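Local coordinates for protein beta sliding clamp (Borrelia burgdorferi, PDB 6DJ8) that probably encircles DNA as a ring-shaped dimer and tethers DNA polymerases and other proteins to it, so that replication proceeds processively, at residues 38-46 with 130-141; 291-302 with 347-355. All coordinates share one frame; numbering follows the deposited sequence.

Contact 1: residues 38-46 with 130-141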
loop_
_atom_site.group_PDB
_atom_site.type_symbol
_atom_site.label_atom_id
_atom_site.label_comp_id
_atom_site.label_asym_id
_atom_site.label_seq_id
_atom_site.Cartn_x
_atom_site.Cartn_y
_atom_site.Cartn_z
ATOM N N MET A 38 9.623 -5.330 -21.668
ATOM C CA MET A 38 11.040 -5.009 -21.769
ATOM C C MET A 38 11.517 -4.841 -23.208
ATOM O O MET A 38 12.496 -4.122 -23.441
ATOM C CB MET A 38 11.811 -6.122 -21.059
ATOM C CG MET A 38 13.290 -6.188 -21.284
ATOM S SD MET A 38 13.897 -7.665 -20.440
ATOM C CE MET A 38 15.649 -7.433 -20.604
ATOM N N ASN A 39 10.828 -5.437 -24.180
ATOM C CA ASN A 39 11.169 -5.260 -25.588
ATOM C C ASN A 39 10.545 -4.024 -26.207
ATOM O O ASN A 39 10.780 -3.777 -27.391
ATOM C CB ASN A 39 10.764 -6.478 -26.420
ATOM C CG ASN A 39 11.701 -7.641 -26.225
ATOM O OD1 ASN A 39 12.852 -7.456 -25.836
ATOM N ND2 ASN A 39 11.222 -8.846 -26.511
ATOM N N ASP A 40 9.771 -3.256 -25.452
ATOM C CA ASP A 40 9.044 -2.115 -25.996
ATOM C C ASP A 40 9.884 -0.843 -25.922
ATOM O O ASP A 40 10.218 -0.375 -24.831
ATOM C CB ASP A 40 7.754 -1.923 -25.210
ATOM C CG ASP A 40 6.922 -0.793 -25.741
ATOM O OD1 ASP A 40 7.213 -0.305 -26.852
ATOM O OD2 ASP A 40 6.015 -0.359 -25.007
ATOM N N ILE A 41 10.156 -0.241 -27.081
ATOM C CA ILE A 41 10.965 0.972 -27.082
ATOM C C ILE A 41 10.255 2.118 -26.377
ATOM O O ILE A 41 10.919 3.044 -25.898
ATOM C CB ILE A 41 11.362 1.401 -28.507
ATOM C CG1 ILE A 41 10.135 1.775 -29.332
ATOM C CG2 ILE A 41 12.182 0.328 -29.211
ATOM C CD1 ILE A 41 10.498 2.547 -30.574
ATOM N N TRP A 42 8.922 2.087 -26.298
ATOM C CA TRP A 42 8.182 3.121 -25.583
ATOM C C TRP A 42 8.114 2.848 -24.088
ATOM O O TRP A 42 7.523 3.642 -23.345
ATOM C CB TRP A 42 6.783 3.259 -26.183
ATOM C CG TRP A 42 6.874 3.491 -27.651
ATOM C CD1 TRP A 42 6.462 2.649 -28.641
ATOM C CD2 TRP A 42 7.467 4.626 -28.307
ATOM N NE1 TRP A 42 6.743 3.196 -29.875
ATOM C CE2 TRP A 42 7.359 4.407 -29.696
ATOM C CE3 TRP A 42 8.065 5.812 -27.853
ATOM C CZ2 TRP A 42 7.831 5.319 -30.633
ATOM C CZ3 TRP A 42 8.538 6.709 -28.783
ATOM C CH2 TRP A 42 8.413 6.463 -30.161
ATOM N N SER A 43 8.717 1.755 -23.638
ATOM C CA SER A 43 8.947 1.505 -22.227
ATOM C C SER A 43 10.369 1.854 -21.824
ATOM O O SER A 43 10.749 1.657 -20.662
ATOM C CB SER A 43 8.636 0.046 -21.891
ATOM O OG SER A 43 7.242 -0.211 -22.016
ATOM N N ALA A 44 11.159 2.371 -22.757
ATOM C CA ALA A 44 12.562 2.664 -22.536
ATOM C C ALA A 44 12.767 4.145 -22.274
ATOM O O ALA A 44 11.895 4.978 -22.524
ATOM C CB ALA A 44 13.387 2.239 -23.750
ATOM N N LEU A 45 13.948 4.478 -21.772
ATOM C CA LEU A 45 14.390 5.863 -21.796
ATOM C C LEU A 45 15.713 5.946 -22.551
ATOM O O LEU A 45 16.407 4.941 -22.758
ATOM C CB LEU A 45 14.512 6.430 -20.380
ATOM C CG LEU A 45 15.299 5.630 -19.358
ATOM C CD1 LEU A 45 16.755 5.883 -19.565
ATOM C CD2 LEU A 45 14.897 5.993 -17.937
ATOM N N LEU A 46 16.048 7.151 -22.988
ATOM C CA LEU A 46 17.238 7.378 -23.790
ATOM C C LEU A 46 18.203 8.179 -22.937
ATOM O O LEU A 46 17.848 9.249 -22.440
ATOM C CB LEU A 46 16.905 8.114 -25.090
ATOM C CG LEU A 46 18.093 8.596 -25.925
ATOM C CD1 LEU A 46 18.857 7.425 -26.486
ATOM C CD2 LEU A 46 17.639 9.531 -27.074
ATOM N N PRO A 130 20.496 -5.579 -20.454
ATOM C CA PRO A 130 20.400 -5.531 -21.913
ATOM C C PRO A 130 19.803 -4.216 -22.373
ATOM O O PRO A 130 19.009 -3.587 -21.670
ATOM C CB PRO A 130 19.509 -6.728 -22.277
ATOM C CG PRO A 130 18.935 -7.232 -20.970
ATOM C CD PRO A 130 19.959 -6.844 -19.937
ATOM N N THR A 131 20.246 -3.786 -23.548
ATOM C CA THR A 131 19.851 -2.515 -24.143
ATOM C C THR A 131 19.261 -2.733 -25.525
ATOM O O THR A 131 19.334 -3.823 -26.094
ATOM C CB THR A 131 21.045 -1.559 -24.243
ATOM O OG1 THR A 131 22.047 -2.158 -25.083
ATOM C CG2 THR A 131 21.628 -1.286 -22.869
ATOM N N PHE A 132 18.669 -1.674 -26.069
ATOM C CA PHE A 132 18.216 -1.752 -27.444
ATOM C C PHE A 132 19.394 -1.580 -28.389
ATOM O O PHE A 132 20.476 -1.136 -27.999
ATOM C CB PHE A 132 17.137 -0.704 -27.711
ATOM C CG PHE A 132 15.822 -1.052 -27.095
ATOM C CD1 PHE A 132 15.552 -0.719 -25.778
ATOM C CD2 PHE A 132 14.872 -1.761 -27.816
ATOM C CE1 PHE A 132 14.351 -1.071 -25.190
ATOM C CE2 PHE A 132 13.664 -2.115 -27.237
ATOM C CZ PHE A 132 13.403 -1.769 -25.922
ATOM N N SER A 133 19.180 -1.986 -29.638
ATOM C CA SER A 133 20.155 -1.785 -30.696
ATOM C C SER A 133 20.244 -0.304 -31.045
ATOM O O SER A 133 19.334 0.481 -30.762
ATOM C CB SER A 133 19.792 -2.606 -31.937
ATOM N N TYR A 134 21.383 0.083 -31.633
ATOM C CA TYR A 134 21.561 1.471 -32.049
ATOM C C TYR A 134 20.511 1.905 -33.069
ATOM O O TYR A 134 20.120 3.079 -33.089
ATOM C CB TYR A 134 22.965 1.667 -32.624
ATOM N N GLU A 135 20.026 0.979 -33.904
ATOM C CA GLU A 135 19.002 1.325 -34.889
ATOM C C GLU A 135 17.680 1.718 -34.242
ATOM O O GLU A 135 16.892 2.442 -34.859
ATOM C CB GLU A 135 18.775 0.168 -35.871
ATOM C CG GLU A 135 19.990 -0.211 -36.720
ATOM C CD GLU A 135 21.065 -0.929 -35.930
ATOM O OE1 GLU A 135 20.720 -1.843 -35.153
ATOM O OE2 GLU A 135 22.254 -0.569 -36.076
ATOM N N GLU A 136 17.425 1.287 -33.006
ATOM C CA GLU A 136 16.176 1.653 -32.358
ATOM C C GLU A 136 16.192 3.078 -31.822
ATOM O O GLU A 136 15.122 3.631 -31.551
ATOM C CB GLU A 136 15.860 0.674 -31.221
ATOM C CG GLU A 136 15.400 -0.719 -31.667
ATOM C CD GLU A 136 14.033 -0.717 -32.358
ATOM O OE1 GLU A 136 13.323 0.317 -32.325
ATOM O OE2 GLU A 136 13.658 -1.769 -32.920
ATOM N N ILE A 137 17.370 3.687 -31.672
ATOM C CA ILE A 137 17.427 5.033 -31.111
ATOM C C ILE A 137 16.769 6.025 -32.057
ATOM O O ILE A 137 16.051 6.936 -31.625
ATOM C CB ILE A 137 18.876 5.432 -30.775
ATOM C CG1 ILE A 137 19.410 4.561 -29.633
ATOM C CG2 ILE A 137 18.939 6.895 -30.361
ATOM C CD1 ILE A 137 20.803 4.927 -29.180
ATOM N N GLU A 138 17.004 5.869 -33.363
ATOM C CA GLU A 138 16.384 6.768 -34.328
ATOM C C GLU A 138 14.866 6.769 -34.189
ATOM O O GLU A 138 14.231 7.819 -34.330
ATOM C CB GLU A 138 16.792 6.369 -35.745
ATOM N N ASN A 139 14.279 5.623 -33.845
ATOM C CA ASN A 139 12.833 5.544 -33.683
ATOM C C ASN A 139 12.342 6.380 -32.503
ATOM O O ASN A 139 11.207 6.866 -32.526
ATOM C CB ASN A 139 12.410 4.086 -33.492
ATOM C CG ASN A 139 12.699 3.221 -34.712
ATOM O OD1 ASN A 139 12.879 3.721 -35.824
ATOM N ND2 ASN A 139 12.748 1.908 -34.500
ATOM N N TYR A 140 13.171 6.557 -31.469
ATOM C CA TYR A 140 12.772 7.179 -30.205
ATOM C C TYR A 140 13.119 8.662 -30.092
ATOM O O TYR A 140 12.320 9.436 -29.556
ATOM C CB TYR A 140 13.428 6.421 -29.033
ATOM C CG TYR A 140 12.872 6.688 -27.640
ATOM C CD1 TYR A 140 11.929 5.838 -27.079
ATOM C CD2 TYR A 140 13.314 7.768 -26.870
ATOM C CE1 TYR A 140 11.418 6.062 -25.791
ATOM C CE2 TYR A 140 12.805 8.003 -25.569
ATOM C CZ TYR A 140 11.857 7.142 -25.043
ATOM O OH TYR A 140 11.340 7.334 -23.768
ATOM N N ASN A 141 14.284 9.076 -30.589
ATOM C CA ASN A 141 14.889 10.343 -30.184
ATOM C C ASN A 141 14.021 11.557 -30.524
ATOM O O ASN A 141 13.280 11.576 -31.513
ATOM C CB ASN A 141 16.268 10.506 -30.832
ATOM C CG ASN A 141 17.238 11.299 -29.961
ATOM O OD1 ASN A 141 16.838 12.094 -29.103
ATOM N ND2 ASN A 141 18.529 11.076 -30.181
#
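Two aromatic rings of residues 130-141 each bring an edge to a main-chain carbonyl oxygen of the turn before strand 44-50. Phe132 brings CE2 to 3.3 Å from Asn39 O, and Tyr140 brings CE1 to 3.1 Å from Ile41 O, each oxygen lying near the plane of the ring, where the slightly positive ring hydrogens point. The Tyr140 ring gets there because CG stands anti to the backbone N (chi1 -165°), which carries the phenol away from its own short helix and over the other segment. Its OH then gives a weak hydrogen bond to Ala44 O (2.7 Å), and Thr59 N is a second, also weak, partner. Tyrosine suits the place because it is apolar along its sides yet polar at its end. Trp42 lies beside it, the two six-membered planes tilted by only 25° but with centroids 5.5 Å from each other, offset so far that little of one ring lies over the other. Leu46 CB approaches Tyr140 CD2; Leu46 also sends CD1 to Ile137 CG2 (3.9 Å) and CD2 against the amide of Asn141, whose OD1 is bonded to Lys57. Ile41 CG2 meets both Phe132 CE2 (3.5 Å) and Glu136 OE1, while CD1 touches Asn139 CB, the two side chains crossing at about a right angle. Small Ala44 leaves room for Phe132 CE1 at 3.7 Å from its CB. Asp40 OD1 accepts from Trp42 N, an Asx turn that shapes the backbone presenting Ile41 O; its less surely placed OD2 pairs with Arg36. The arrangement belongs to the N-terminal domain of the DNA polymerase III beta subunit, where a short helix after strand 126-130 links the sheet ending in that strand to the one holding strand 44-50.

Contact 2: residues 291-302 with 347-355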
loop_
_atom_site.group_PDB
_atom_site.type_symbol
_atom_site.label_atom_id
_atom_site.label_comp_id
_atom_site.label_asym_id
_atom_site.label_seq_id
_atom_site.Cartn_x
_atom_site.Cartn_y
_atom_site.Cartn_z
ATOM N N LEU A 291 -16.414 14.753 7.251
ATOM C CA LEU A 291 -16.643 14.171 5.933
ATOM C C LEU A 291 -16.044 12.776 5.854
ATOM O O LEU A 291 -16.593 11.888 5.189
ATOM C CB LEU A 291 -16.052 15.067 4.828
ATOM C CG LEU A 291 -16.865 16.346 4.602
ATOM C CD1 LEU A 291 -16.140 17.290 3.647
ATOM C CD2 LEU A 291 -18.234 15.989 4.052
ATOM N N ALA A 292 -14.897 12.576 6.502
ATOM C CA ALA A 292 -14.301 11.245 6.506
ATOM C C ALA A 292 -15.172 10.258 7.274
ATOM O O ALA A 292 -15.199 9.066 6.947
ATOM C CB ALA A 292 -12.889 11.295 7.088
ATOM N N ARG A 293 -15.894 10.730 8.290
ATOM C CA ARG A 293 -16.758 9.824 9.036
ATOM C C ARG A 293 -18.057 9.556 8.285
ATOM O O ARG A 293 -18.465 8.396 8.150
ATOM C CB ARG A 293 -17.021 10.385 10.425
ATOM C CG ARG A 293 -15.743 10.571 11.193
ATOM C CD ARG A 293 -15.950 11.384 12.447
ATOM N NE ARG A 293 -14.662 11.737 13.016
ATOM C CZ ARG A 293 -13.922 10.880 13.711
ATOM N NH1 ARG A 293 -12.752 11.259 14.198
ATOM N NH2 ARG A 293 -14.360 9.638 13.905
ATOM N N VAL A 294 -18.708 10.610 7.769
ATOM C CA VAL A 294 -19.979 10.402 7.078
ATOM C C VAL A 294 -19.750 9.645 5.782
ATOM O O VAL A 294 -20.626 8.891 5.327
ATOM C CB VAL A 294 -20.709 11.752 6.839
ATOM C CG1 VAL A 294 -20.107 12.529 5.653
ATOM C CG2 VAL A 294 -22.181 11.523 6.585
ATOM N N ASN A 295 -18.554 9.772 5.200
ATOM C CA ASN A 295 -18.199 8.979 4.028
ATOM C C ASN A 295 -18.458 7.492 4.249
ATOM O O ASN A 295 -18.745 6.768 3.293
ATOM C CB ASN A 295 -16.720 9.163 3.687
ATOM C CG ASN A 295 -16.338 8.479 2.394
ATOM O OD1 ASN A 295 -16.979 8.681 1.362
ATOM N ND2 ASN A 295 -15.311 7.622 2.454
ATOM N N LEU A 296 -18.382 7.018 5.497
ATOM C CA LEU A 296 -18.605 5.591 5.734
ATOM C C LEU A 296 -20.059 5.201 5.531
ATOM O O LEU A 296 -20.375 4.005 5.582
ATOM C CB LEU A 296 -18.143 5.220 7.145
ATOM C CG LEU A 296 -16.626 5.341 7.321
ATOM C CD1 LEU A 296 -16.240 5.265 8.792
ATOM C CD2 LEU A 296 -15.917 4.245 6.528
ATOM N N TYR A 297 -20.933 6.183 5.283
ATOM C CA TYR A 297 -22.359 5.967 5.079
ATOM C C TYR A 297 -22.842 6.461 3.723
ATOM O O TYR A 297 -24.056 6.607 3.516
ATOM C CB TYR A 297 -23.157 6.641 6.202
ATOM C CG TYR A 297 -22.955 5.911 7.501
ATOM C CD1 TYR A 297 -21.897 6.231 8.341
ATOM C CD2 TYR A 297 -23.789 4.851 7.858
ATOM C CE1 TYR A 297 -21.686 5.525 9.528
ATOM C CE2 TYR A 297 -23.580 4.132 9.034
ATOM C CZ TYR A 297 -22.535 4.474 9.860
ATOM O OH TYR A 297 -22.346 3.771 11.032
ATOM N N VAL A 298 -21.935 6.756 2.810
ATOM C CA VAL A 298 -22.280 7.198 1.468
ATOM C C VAL A 298 -21.992 6.055 0.504
ATOM O O VAL A 298 -20.963 5.386 0.622
ATOM C CB VAL A 298 -21.497 8.468 1.081
ATOM C CG1 VAL A 298 -21.818 8.848 -0.352
ATOM C CG2 VAL A 298 -21.860 9.620 2.041
ATOM N N ASP A 299 -22.907 5.812 -0.432
ATOM C CA ASP A 299 -22.753 4.682 -1.340
ATOM C C ASP A 299 -21.882 5.061 -2.543
ATOM O O ASP A 299 -21.261 6.130 -2.596
ATOM C CB ASP A 299 -24.122 4.167 -1.774
ATOM C CG ASP A 299 -24.917 5.195 -2.557
ATOM O OD1 ASP A 299 -24.361 6.251 -2.931
ATOM O OD2 ASP A 299 -26.113 4.944 -2.811
ATOM N N LYS A 300 -21.863 4.176 -3.546
ATOM C CA LYS A 300 -21.047 4.374 -4.737
ATOM C C LYS A 300 -21.494 5.587 -5.557
ATOM O O LYS A 300 -20.710 6.107 -6.349
ATOM C CB LYS A 300 -21.073 3.102 -5.593
ATOM N N SER A 301 -22.728 6.052 -5.386
ATOM C CA SER A 301 -23.139 7.267 -6.081
ATOM C C SER A 301 -22.456 8.516 -5.528
ATOM O O SER A 301 -22.524 9.573 -6.163
ATOM C CB SER A 301 -24.659 7.429 -6.006
ATOM O OG SER A 301 -25.048 7.853 -4.715
ATOM N N ARG A 302 -21.808 8.422 -4.365
ATOM C CA ARG A 302 -21.140 9.524 -3.677
ATOM C C ARG A 302 -22.131 10.569 -3.160
ATOM O O ARG A 302 -21.703 11.635 -2.694
ATOM C CB ARG A 302 -20.065 10.210 -4.547
ATOM C CG ARG A 302 -19.146 9.241 -5.315
ATOM C CD ARG A 302 -18.624 8.096 -4.432
ATOM N NE ARG A 302 -17.662 8.515 -3.414
ATOM C CZ ARG A 302 -17.650 8.068 -2.156
ATOM N NH1 ARG A 302 -16.720 8.497 -1.302
ATOM N NH2 ARG A 302 -18.576 7.207 -1.736
ATOM N N ASN A 347 -21.668 15.478 -4.473
ATOM C CA ASN A 347 -20.709 14.378 -4.599
ATOM C C ASN A 347 -19.640 14.521 -3.525
ATOM O O ASN A 347 -18.825 15.451 -3.566
ATOM C CB ASN A 347 -20.100 14.419 -5.997
ATOM C CG ASN A 347 -19.125 13.277 -6.252
ATOM O OD1 ASN A 347 -18.240 13.010 -5.447
ATOM N ND2 ASN A 347 -19.271 12.627 -7.400
ATOM N N ILE A 348 -19.623 13.591 -2.570
ATOM C CA ILE A 348 -18.690 13.716 -1.453
ATOM C C ILE A 348 -17.245 13.626 -1.919
ATOM O O ILE A 348 -16.357 14.241 -1.314
ATOM C CB ILE A 348 -18.972 12.657 -0.363
ATOM C CG1 ILE A 348 -18.186 13.007 0.904
ATOM C CG2 ILE A 348 -18.574 11.269 -0.844
ATOM C CD1 ILE A 348 -18.595 12.182 2.153
ATOM N N SER A 349 -16.964 12.878 -2.989
ATOM C CA SER A 349 -15.574 12.828 -3.442
ATOM C C SER A 349 -15.131 14.196 -3.964
ATOM O O SER A 349 -14.031 14.664 -3.648
ATOM C CB SER A 349 -15.400 11.750 -4.512
ATOM O OG SER A 349 -15.576 10.457 -3.959
ATOM N N TYR A 350 -15.995 14.867 -4.729
ATOM C CA TYR A 350 -15.678 16.223 -5.194
ATOM C C TYR A 350 -15.452 17.157 -4.019
ATOM O O TYR A 350 -14.490 17.933 -3.994
ATOM C CB TYR A 350 -16.805 16.754 -6.072
ATOM C CG TYR A 350 -17.010 16.050 -7.397
ATOM C CD1 TYR A 350 -16.036 15.212 -7.932
ATOM C CD2 TYR A 350 -18.187 16.249 -8.128
ATOM C CE1 TYR A 350 -16.233 14.571 -9.145
ATOM C CE2 TYR A 350 -18.393 15.624 -9.339
ATOM C CZ TYR A 350 -17.406 14.787 -9.845
ATOM O OH TYR A 350 -17.602 14.161 -11.050
ATOM N N PHE A 351 -16.352 17.102 -3.036
ATOM C CA PHE A 351 -16.269 17.969 -1.866
ATOM C C PHE A 351 -14.948 17.750 -1.143
ATOM O O PHE A 351 -14.186 18.693 -0.897
ATOM C CB PHE A 351 -17.468 17.667 -0.946
ATOM C CG PHE A 351 -17.814 18.753 0.051
ATOM C CD1 PHE A 351 -17.242 20.019 -0.014
ATOM C CD2 PHE A 351 -18.737 18.493 1.058
ATOM C CE1 PHE A 351 -17.585 21.007 0.917
ATOM C CE2 PHE A 351 -19.103 19.488 1.993
ATOM C CZ PHE A 351 -18.520 20.734 1.931
ATOM N N VAL A 352 -14.643 16.486 -0.838
ATOM C CA VAL A 352 -13.421 16.148 -0.107
ATOM C C VAL A 352 -12.192 16.521 -0.924
ATOM O O VAL A 352 -11.234 17.099 -0.397
ATOM C CB VAL A 352 -13.405 14.645 0.254
ATOM C CG1 VAL A 352 -12.028 14.225 0.761
ATOM C CG2 VAL A 352 -14.502 14.312 1.285
ATOM N N GLU A 353 -12.183 16.163 -2.217
ATOM C CA GLU A 353 -11.033 16.512 -3.047
ATOM C C GLU A 353 -10.802 18.010 -3.048
ATOM O O GLU A 353 -9.660 18.471 -2.973
ATOM C CB GLU A 353 -11.227 16.038 -4.484
ATOM C CG GLU A 353 -10.320 14.961 -4.913
ATOM C CD GLU A 353 -10.214 14.885 -6.427
ATOM O OE1 GLU A 353 -9.069 14.693 -6.927
ATOM O OE2 GLU A 353 -11.273 15.025 -7.097
ATOM N N ALA A 354 -11.879 18.790 -3.167
ATOM C CA ALA A 354 -11.708 20.233 -3.251
ATOM C C ALA A 354 -11.177 20.785 -1.933
ATOM O O ALA A 354 -10.168 21.497 -1.906
ATOM C CB ALA A 354 -13.032 20.897 -3.647
ATOM N N ILE A 355 -11.798 20.419 -0.810
ATOM C CA ILE A 355 -11.355 21.064 0.417
ATOM C C ILE A 355 -9.951 20.614 0.811
ATOM O O ILE A 355 -9.270 21.327 1.556
ATOM C CB ILE A 355 -12.349 20.826 1.565
ATOM C CG1 ILE A 355 -12.254 19.390 2.063
ATOM C CG2 ILE A 355 -13.761 21.183 1.131
ATOM C CD1 ILE A 355 -13.182 19.141 3.224
#
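Bends at chi2 (-47°) and chi3 (-70°) fold Arg302 back on itself, bringing its guanidinium between Asn295 and the first turn of helix 348-355. There NE donates to Ser349 OG at 2.9 Å, nearly straight and in the guanidinium plane. NH1 turns to Asn295 OD1 (2.7 Å), in the carbonyl plane on a lone pair, and NH2 reaches Asp299 O, which Arg302 N grips from the opposite face. One face of the flat group lies on Ile348 CG2, 3.4 Å from NH1. Arginine suits this spot because it is both a flat surface for a methyl and a many-handed donor. Its carbonyl O takes Ile348 N at 2.9 Å, while Asn347 caps the helix, OD1 accepting from Tyr350 N and, weakly, Ser349 N.

Further in, Leu291 is a knob among Ile348, Phe351, Val352 and Ile355. Its CD1 rests over the Phe351 face, 4.2 Å from the centroid, and meets Ile355 CD1 tip to tip at 3.5 Å. Ile348 CD1 slides past Val294 CG1 (3.8 Å), and Leu304 of strand 303-308 lines the same core. Nonpolar branches thus fill the inside, while the arginine's directed bonds probably fix how the loop sits against the helix start.

Overall arrangement
Contacts 1 and 2 lie on opposite sides of the chain's centre, their centres about 44 Å apart, the first in the N-terminal domain and the second in the C-terminal domain. Both are partly buried and both reach the second subunit: Met38 and Pro130 of contact 1 pack on Thr322 and Arg324 there, while Tyr297 and Arg293 of contact 2 bond to it. They hold different elements. In contact 1 a loop and short helix lie on a strand's start, joined mainly by rings and aliphatic groups with one weak hydrogen bond across. Contact 2 joins two helices and a loop, pairing an apolar knob with nearly straight arginine and backbone bonds.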